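Local coordinates for odorant-binding protein 1d (Locusta migratoria, PDB 4PT1) that probably binds odorants, as a small secreted helical carrier of the PBP/GOBP family involved in odorant perception, at residues A[24-29]-A[48-53]. Numbering follows the deposited sequence.
Sequences SSTGVP and KCYLKC
Thr26, at the C-terminal end of helix 15-26, presses its methyl group against the backbone of helix 45-57. Thr26 CG2 lies 3.5 Å from Tyr50 N and equally near Cys49 C, with Cys49 CB at 4.0 Å and Cys53 CB farther off at 4.4 Å. The other branch, OG1, sits between its own backbone N and carbonyl carbon (chi1 57°); from there it hydrogen-bonds Cys22 O one turn back. Thr26 OG1 also lies at the edge of the Tyr50 ring, near its plane, 4.0 Å from Tyr50 CD1. The methyl thus makes the closest approach to helix 45-57, while the hydroxyl is satisfied within helix 15-26.

Apolar packing continues beyond Gly27, the first residue to leave the helical conformation, with positive phi (82°). Val28 CG1 approaches the Tyr50 ring obliquely, 3.8 Å from Tyr50 CD1, the two side chains crossing at roughly a right angle. With CG anti to the backbone N (chi1 176°), the ring extends beside helix 15-26, touching Cys22 and Arg23, and Tyr50 OH hydrogen-bonds Asp19 OD1; Leu33 of helix 30-37 also touches both Val28 and Tyr50.

Covalent links frame this packing: Cys53 pairs with Cys22, joining the two helices directly, and Cys49 with Cys100 of helix 99-113, part of the interlocked three-disulfide helical scaffold characteristic of classical insect odorant-binding proteins.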
# COMPACT_ATOMS: atom_id res chain seq x y z
N SER A 24 -10.68 -9.81 -5.13
CA SER A 24 -11.90 -10.23 -5.80
C SER A 24 -12.49 -9.09 -6.64
O SER A 24 -12.93 -9.34 -7.75
CB SER A 24 -12.92 -10.83 -4.83
OG SER A 24 -13.62 -9.87 -4.07
N SER A 25 -12.44 -7.86 -6.15
CA SER A 25 -12.96 -6.69 -6.91
C SER A 25 -12.16 -6.35 -8.18
O SER A 25 -12.72 -6.09 -9.26
CB SER A 25 -13.00 -5.47 -5.97
OG SER A 25 -13.54 -4.34 -6.63
N THR A 26 -10.83 -6.38 -8.07
CA THR A 26 -9.94 -5.85 -9.11
C THR A 26 -9.50 -6.91 -10.13
O THR A 26 -9.11 -6.58 -11.26
CB THR A 26 -8.69 -5.26 -8.45
OG1 THR A 26 -8.06 -6.28 -7.66
CG2 THR A 26 -9.05 -4.03 -7.57
N GLY A 27 -9.56 -8.17 -9.72
CA GLY A 27 -9.19 -9.30 -10.60
C GLY A 27 -7.69 -9.54 -10.65
O GLY A 27 -7.16 -10.13 -11.59
N VAL A 28 -7.00 -9.08 -9.62
CA VAL A 28 -5.55 -9.24 -9.56
C VAL A 28 -5.30 -10.61 -8.88
O VAL A 28 -5.94 -10.93 -7.88
CB VAL A 28 -4.90 -8.00 -8.86
CG1 VAL A 28 -4.50 -8.31 -7.43
CG2 VAL A 28 -3.71 -7.47 -9.65
N PRO A 29 -4.43 -11.46 -9.45
CA PRO A 29 -4.04 -12.71 -8.81
C PRO A 29 -2.71 -12.52 -8.08
O PRO A 29 -2.22 -11.41 -8.01
CB PRO A 29 -3.86 -13.65 -10.00
CG PRO A 29 -3.31 -12.75 -11.07
CD PRO A 29 -3.79 -11.34 -10.78
N LYS A 48 -2.84 -1.62 -10.08
CA LYS A 48 -3.03 -0.24 -9.61
C LYS A 48 -4.35 -0.05 -8.83
O LYS A 48 -4.41 0.61 -7.78
CB LYS A 48 -2.96 0.73 -10.78
CG LYS A 48 -1.66 0.60 -11.56
CD LYS A 48 -1.46 1.75 -12.51
CE LYS A 48 -0.20 1.54 -13.34
NZ LYS A 48 -0.16 2.44 -14.52
N CYS A 49 -5.41 -0.64 -9.36
CA CYS A 49 -6.71 -0.51 -8.71
C CYS A 49 -6.77 -1.34 -7.43
O CYS A 49 -7.49 -0.99 -6.52
CB CYS A 49 -7.83 -0.88 -9.68
SG CYS A 49 -8.08 0.37 -10.98
N TYR A 50 -5.95 -2.39 -7.34
CA TYR A 50 -5.78 -3.12 -6.09
C TYR A 50 -5.14 -2.24 -5.00
O TYR A 50 -5.63 -2.20 -3.86
CB TYR A 50 -4.95 -4.37 -6.34
CG TYR A 50 -4.63 -5.14 -5.09
CD1 TYR A 50 -5.54 -6.07 -4.56
CD2 TYR A 50 -3.41 -4.99 -4.45
CE1 TYR A 50 -5.23 -6.80 -3.44
CE2 TYR A 50 -3.09 -5.70 -3.30
CZ TYR A 50 -4.01 -6.60 -2.81
OH TYR A 50 -3.68 -7.30 -1.71
N LEU A 51 -4.06 -1.52 -5.32
CA LEU A 51 -3.48 -0.51 -4.41
C LEU A 51 -4.52 0.52 -3.98
O LEU A 51 -4.67 0.83 -2.78
CB LEU A 51 -2.28 0.21 -5.05
CG LEU A 51 -1.05 -0.67 -5.34
CD1 LEU A 51 0.02 0.16 -6.03
CD2 LEU A 51 -0.50 -1.36 -4.09
N LYS A 52 -5.26 1.03 -4.97
CA LYS A 52 -6.34 1.99 -4.69
C LYS A 52 -7.36 1.39 -3.73
O LYS A 52 -7.79 2.04 -2.78
CB LYS A 52 -6.98 2.45 -6.02
CG LYS A 52 -8.17 3.38 -5.89
CD LYS A 52 -9.48 2.64 -5.94
CE LYS A 52 -10.62 3.63 -6.14
NZ LYS A 52 -11.91 2.92 -6.15
N CYS A 53 -7.74 0.14 -3.96
CA CYS A 53 -8.76 -0.50 -3.15
C CYS A 53 -8.31 -0.62 -1.69
O CYS A 53 -9.11 -0.38 -0.79
CB CYS A 53 -9.10 -1.88 -3.73
SG CYS A 53 -10.33 -2.78 -2.79